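Local coordinates for protein small COPII coat GTPase SAR1 (Encephalitozoon cuniculi, PDB 6VS4) that belongs to the ARF family of small P-loop GTPases and, in this model, holds guanosine-5'-diphosphate together with a magnesium ion, at residues D7-Q10 with E11-V15; T53-V56 with N57-S61. All blocks are in the same frame, centred on the assembly; numbering follows the deposited sequence.

Contact 1. Residues D7-Q10 with E11-V15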
loop_
_atom_site.group_PDB
_atom_site.type_symbol
_atom_site.label_atom_id
_atom_site.label_comp_id
_atom_site.label_asym_id
_atom_site.label_seq_id
_atom_site.Cartn_x
_atom_site.Cartn_y
_atom_site.Cartn_z
ATOM N N ASP A 7 5.129 -16.189 -8.332
ATOM C CA ASP A 7 5.336 -16.609 -6.947
ATOM C C ASP A 7 5.287 -15.442 -5.971
ATOM O O ASP A 7 6.064 -14.489 -6.088
ATOM C CB ASP A 7 6.679 -17.330 -6.823
ATOM C CG ASP A 7 6.587 -18.805 -7.187
ATOM O OD1 ASP A 7 5.542 -19.434 -6.903
ATOM O OD2 ASP A 7 7.562 -19.338 -7.757
ATOM N N ASN A 8 4.372 -15.535 -4.999
ATOM C CA ASN A 8 4.208 -14.612 -3.879
ATOM C C ASN A 8 3.631 -13.265 -4.274
ATOM O O ASN A 8 3.502 -12.396 -3.410
ATOM C CB ASN A 8 5.516 -14.379 -3.111
ATOM C CG ASN A 8 6.029 -15.636 -2.460
ATOM O OD1 ASN A 8 5.263 -16.387 -1.857
ATOM N ND2 ASN A 8 7.321 -15.894 -2.603
ATOM N N ILE A 9 3.320 -13.044 -5.548
ATOM C CA ILE A 9 2.730 -11.773 -5.953
ATOM C C ILE A 9 1.405 -11.548 -5.231
ATOM O O ILE A 9 1.122 -10.446 -4.746
ATOM C CB ILE A 9 2.542 -11.748 -7.480
ATOM C CG1 ILE A 9 3.893 -11.812 -8.193
ATOM C CG2 ILE A 9 1.797 -10.498 -7.901
ATOM C CD1 ILE A 9 4.875 -10.749 -7.756
ATOM N N GLN A 10 0.577 -12.590 -5.145
ATOM C CA GLN A 10 -0.724 -12.460 -4.505
ATOM C C GLN A 10 -0.586 -12.201 -3.001
ATOM O O GLN A 10 -1.349 -11.412 -2.430
ATOM C CB GLN A 10 -1.531 -13.717 -4.815
ATOM C CG GLN A 10 -2.430 -13.526 -6.017
ATOM C CD GLN A 10 -3.189 -14.770 -6.398
ATOM O OE1 GLN A 10 -2.893 -15.861 -5.911
ATOM N NE2 GLN A 10 -4.178 -14.617 -7.281
ATOM N N GLU A 11 0.375 -12.859 -2.339
ATOM C CA GLU A 11 0.580 -12.626 -0.908
ATOM C C GLU A 11 0.942 -11.170 -0.624
ATOM O O GLU A 11 0.494 -10.602 0.377
ATOM C CB GLU A 11 1.658 -13.560 -0.364
ATOM C CG GLU A 11 1.209 -15.004 -0.157
ATOM C CD GLU A 11 1.147 -15.805 -1.448
ATOM O OE1 GLU A 11 1.420 -15.233 -2.524
ATOM O OE2 GLU A 11 0.823 -17.012 -1.385
ATOM N N TYR A 12 1.750 -10.552 -1.496
ATOM C CA TYR A 12 2.083 -9.138 -1.334
ATOM C C TYR A 12 0.873 -8.241 -1.568
ATOM O O TYR A 12 0.683 -7.257 -0.847
ATOM C CB TYR A 12 3.224 -8.741 -2.274
ATOM C CG TYR A 12 4.594 -8.935 -1.665
ATOM C CD1 TYR A 12 5.144 -7.973 -0.824
ATOM C CD2 TYR A 12 5.328 -10.085 -1.917
ATOM C CE1 TYR A 12 6.393 -8.154 -0.250
ATOM C CE2 TYR A 12 6.571 -10.275 -1.353
ATOM C CZ TYR A 12 7.101 -9.308 -0.525
ATOM O OH TYR A 12 8.339 -9.500 0.033
ATOM N N LEU A 13 0.060 -8.536 -2.585
ATOM C CA LEU A 13 -1.157 -7.754 -2.782
ATOM C C LEU A 13 -2.055 -7.831 -1.550
ATOM O O LEU A 13 -2.641 -6.826 -1.132
ATOM C CB LEU A 13 -1.895 -8.244 -4.027
ATOM C CG LEU A 13 -1.237 -7.994 -5.379
ATOM C CD1 LEU A 13 -1.969 -8.759 -6.477
ATOM C CD2 LEU A 13 -1.296 -6.512 -5.661
ATOM N N GLY A 14 -2.137 -9.008 -0.925
ATOM C CA GLY A 14 -2.961 -9.141 0.263
ATOM C C GLY A 14 -2.409 -8.387 1.456
ATOM O O GLY A 14 -3.161 -7.740 2.192
ATOM N N VAL A 15 -1.090 -8.453 1.662
ATOM C CA VAL A 15 -0.464 -7.732 2.771
ATOM C C VAL A 15 -0.675 -6.230 2.620
ATOM O O VAL A 15 -1.028 -5.533 3.582
ATOM C CB VAL A 15 1.030 -8.102 2.857
ATOM C CG1 VAL A 15 1.843 -7.014 3.573
ATOM C CG2 VAL A 15 1.192 -9.452 3.554
HETATM O O HOH W 1 -1.966 -16.958 -3.475
#

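Contact 2. Residues T53-V56 with N57-S61. With MG (magnesium ion), chain E; GDP (guanosine-5'-diphosphate), chain D.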
loop_
_atom_site.group_PDB
_atom_site.type_symbol
_atom_site.label_atom_id
_atom_site.label_comp_id
_atom_site.label_asym_id
_atom_site.label_seq_id
_atom_site.Cartn_x
_atom_site.Cartn_y
_atom_site.Cartn_z
ATOM N N THR A 53 -22.170 -2.169 20.976
ATOM C CA THR A 53 -20.799 -2.552 21.295
ATOM C C THR A 53 -19.935 -2.588 20.040
ATOM O O THR A 53 -18.759 -2.205 20.072
ATOM C CB THR A 53 -20.796 -3.910 21.995
ATOM O OG1 THR A 53 -21.447 -3.796 23.267
ATOM C CG2 THR A 53 -19.379 -4.410 22.195
ATOM N N THR A 54 -20.518 -3.020 18.920
ATOM C CA THR A 54 -19.800 -3.032 17.650
ATOM C C THR A 54 -19.386 -1.625 17.238
ATOM O O THR A 54 -18.250 -1.408 16.800
ATOM C CB THR A 54 -20.672 -3.677 16.570
ATOM O OG1 THR A 54 -20.998 -5.020 16.954
ATOM C CG2 THR A 54 -19.951 -3.704 15.238
ATOM N N LEU A 55 -20.291 -0.653 17.383
ATOM C CA LEU A 55 -19.975 0.720 17.005
ATOM C C LEU A 55 -18.875 1.299 17.885
ATOM O O LEU A 55 -17.941 1.937 17.380
ATOM C CB LEU A 55 -21.227 1.595 17.081
ATOM C CG LEU A 55 -20.972 3.094 16.861
ATOM C CD1 LEU A 55 -20.294 3.364 15.515
ATOM C CD2 LEU A 55 -22.266 3.882 16.980
ATOM N N VAL A 56 -18.969 1.094 19.201
ATOM C CA VAL A 56 -17.980 1.685 20.093
ATOM C C VAL A 56 -16.616 1.039 19.877
ATOM O O VAL A 56 -15.581 1.716 19.908
ATOM C CB VAL A 56 -18.458 1.589 21.552
ATOM C CG1 VAL A 56 -17.389 2.081 22.499
ATOM C CG2 VAL A 56 -19.731 2.421 21.730
ATOM N N ASN A 57 -16.595 -0.271 19.615
ATOM C CA ASN A 57 -15.350 -0.928 19.243
ATOM C C ASN A 57 -14.797 -0.368 17.940
ATOM O O ASN A 57 -13.578 -0.352 17.738
ATOM C CB ASN A 57 -15.557 -2.438 19.134
ATOM C CG ASN A 57 -15.739 -3.095 20.484
ATOM O OD1 ASN A 57 -15.451 -2.492 21.518
ATOM N ND2 ASN A 57 -16.213 -4.339 20.484
ATOM N N LYS A 58 -15.672 0.103 17.054
ATOM C CA LYS A 58 -15.216 0.694 15.805
ATOM C C LYS A 58 -14.543 2.043 16.036
ATOM O O LYS A 58 -13.598 2.390 15.322
ATOM C CB LYS A 58 -16.405 0.838 14.851
ATOM C CG LYS A 58 -16.043 1.037 13.397
ATOM C CD LYS A 58 -17.277 1.024 12.504
ATOM C CE LYS A 58 -16.907 0.573 11.090
ATOM N NZ LYS A 58 -16.564 -0.895 11.072
ATOM N N LEU A 59 -14.983 2.791 17.049
ATOM C CA LEU A 59 -14.467 4.131 17.295
ATOM C C LEU A 59 -13.166 4.123 18.082
ATOM O O LEU A 59 -12.360 5.044 17.938
ATOM C CB LEU A 59 -15.504 4.960 18.048
ATOM C CG LEU A 59 -16.867 5.121 17.380
ATOM C CD1 LEU A 59 -17.867 5.709 18.358
ATOM C CD2 LEU A 59 -16.751 5.987 16.148
ATOM N N LYS A 60 -12.942 3.110 18.907
ATOM C CA LYS A 60 -11.840 3.139 19.853
ATOM C C LYS A 60 -10.525 2.746 19.188
ATOM O O LYS A 60 -10.495 2.029 18.184
ATOM C CB LYS A 60 -12.141 2.210 21.032
ATOM C CG LYS A 60 -11.907 0.740 20.751
ATOM C CD LYS A 60 -12.356 -0.127 21.912
ATOM C CE LYS A 60 -11.685 -1.489 21.860
ATOM N NZ LYS A 60 -10.404 -1.490 22.642
ATOM N N SER A 61 -9.430 3.248 19.751
ATOM C CA SER A 61 -8.084 2.811 19.391
ATOM C C SER A 61 -7.670 1.746 20.397
ATOM O O SER A 61 -7.523 2.036 21.589
ATOM C CB SER A 61 -7.094 3.978 19.393
ATOM O OG SER A 61 -7.242 4.804 18.251
HETATM MG MG MG E . -23.153 -4.649 24.213
HETATM P PB GDP D . -25.287 -4.814 21.361
HETATM O O1B GDP D . -26.137 -5.767 22.221
HETATM O O2B GDP D . -24.035 -4.375 22.061
HETATM O O3B GDP D . -26.184 -3.663 20.899
HETATM O O3A GDP D . -24.912 -5.597 20.030
HETATM P PA GDP D . -23.545 -5.966 19.315
HETATM O O1A GDP D . -22.906 -7.077 20.134
HETATM O O2A GDP D . -22.716 -4.767 19.075
HETATM O "O5'" GDP D . -23.992 -6.633 17.936
HETATM C "C5'" GDP D . -24.737 -7.865 17.836
HETATM C "C4'" GDP D . -24.427 -8.530 16.518
HETATM O "O4'" GDP D . -24.874 -7.684 15.434
HETATM C "C3'" GDP D . -22.946 -8.831 16.263
HETATM O "O3'" GDP D . -22.753 -10.164 15.805
HETATM C "C2'" GDP D . -22.556 -7.806 15.193
HETATM O "O2'" GDP D . -21.541 -8.316 14.338
HETATM C "C1'" GDP D . -23.872 -7.667 14.438
HETATM N N9 GDP D . -24.000 -6.422 13.664
HETATM C C8 GDP D . -23.808 -5.135 14.095
HETATM N N7 GDP D . -23.988 -4.243 13.148
HETATM C C5 GDP D . -24.309 -4.991 12.027
HETATM C C6 GDP D . -24.576 -4.601 10.669
HETATM O O6 GDP D . -24.629 -3.460 10.218
HETATM N N1 GDP D . -24.817 -5.687 9.853
HETATM C C2 GDP D . -24.835 -6.993 10.265
HETATM N N2 GDP D . -25.099 -7.916 9.338
HETATM N N3 GDP D . -24.599 -7.370 11.519
HETATM C C4 GDP D . -24.330 -6.332 12.334
HETATM O O HOH W 2 -24.310 -3.071 24.463
HETATM O O HOH W 3 -22.811 -6.166 22.936
#

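Contact 1. Residues D7-Q10 with E11-V15
Glu11 folds its carboxylate back over the start of the helix, bringing OE1 to 3.2 Å from Asn8 CA. Two torsions put it there: CG sits beside the backbone N (chi1 -76°), and the chain then bends at chi2 (78°) instead of running outward. The carboxylate meets the Asn8 amide at a steep angle, the two planes 82° apart, with Asn8 OD1 and Glu11 OE1 4.1 Å from each other. Asn8 holds the N-cap position; its side chain makes no capping bond, and its carbonyl starts the helix's own bonding, with Tyr12 N 3.2 Å from Asn8 O. Asn8 O also lies in plane at the edge of the Tyr12 ring, 3.3 Å from Tyr12 CD2.

Gln10 sets off away from the following turn, although its CB still lies against Glu11 N. Its extended chain ends in an amide held by the third subunit, NE2 by the carbonyls of Asn199 and Tyr24 and OE1 by Ile201 N. A water donates to Gln10 OE1 at 2.8 Å and, more weakly, to Glu11 OE2, linking the two side chains. Gly14 N closes on Gln10 O at 2.9 Å, and in the preceding step of the helix Leu13 N bonds Ile9 O. On the buried face, Ile9 CG2 and Leu13 CD1 come within 4.4 Å. Other copies cover this turn: Tyr12 meets the ring of Phe23 of the second subunit, and Ile9 packs on Ile9 of the fourth. The arrangement is the first turn of an alpha-helix, its i to i+4 backbone bonds beginning at the N-cap carbonyl.

Contact 2. Residues T53-V56 with N57-S61
Thr53 and Asn57 run alongside each other from successive turns, with Thr53 CG2 3.6 Å from Asn57 ND2. They stand on the helix that follows the phosphate-binding loop, and the sequence around Thr53 is consistent with a P-loop (Walker A) motif. With its OG1 beside the backbone N (chi1 -66°), Thr53 turns the hydroxyl to the magnesium ion, Thr53 OG1 binding the metal at 2.1 Å. O2B of guanosine-5'-diphosphate and two waters also bind the metal. The same phosphate oxygen accepts Thr53 N, so it is shared between metal and helix. Thr54 grips the other phosphate twice, with backbone N and OG1 both donating to O2A.

The tightly packed side is apolar. Leu55 CD1 approaches Leu59 CG at 4.3 Å, and both leucines bury against Phe209 of helix 204-223; Leu59 also reaches Phe28 and Val32 of helix 9-33. Val56 packs on Ile78 of strand 75-80. The looser side carries Asn57, Lys58 and Lys60, all partly exposed, although the lysine chains still brush Phe28 and Ile78 respectively. There Asn57 OD1 is held by Tyr67 OH, whereas Lys58 NZ makes a weak bond with Ile193 O, and Lys60 NZ makes a long, weak ion pair with Asp62.

Backbone bonding slackens toward the helix end. Asn57 N meets Thr53 O at 2.9 Å in a fairly straight bond (163°). Farther along, Leu55 O receives weak bonds from both Lys58 N and Leu59 N. Lys60 is the first residue to leave helical geometry, although Lys60 N still reaches back to Val56 O, a weak bond of 3.1 Å with an N-H...O angle of 135°.

How the contacts relate
From the N terminus, contact 1 opens helix 9-33, far out from the body of the chain. After that helix a short connection leads to strand 40-47, the loop after the strand leads into helix 52-59, and contact 2 occupies this second helix. Neither contact closes a long loop: each spans consecutive turns, and they come in series, neither nested nor crossed. The centres of contact 1 and contact 2 are about 30 Å apart, and the nearest atoms of contact 1 and contact 2 about 17 Å. The later part of helix 9-33 bridges them by packing against helix 52-59. Contact 1 thus joins the helix start to other subunits, whereas contact 2, untouched by other chains, joins the nucleotide site to the sheet and helix 204-223.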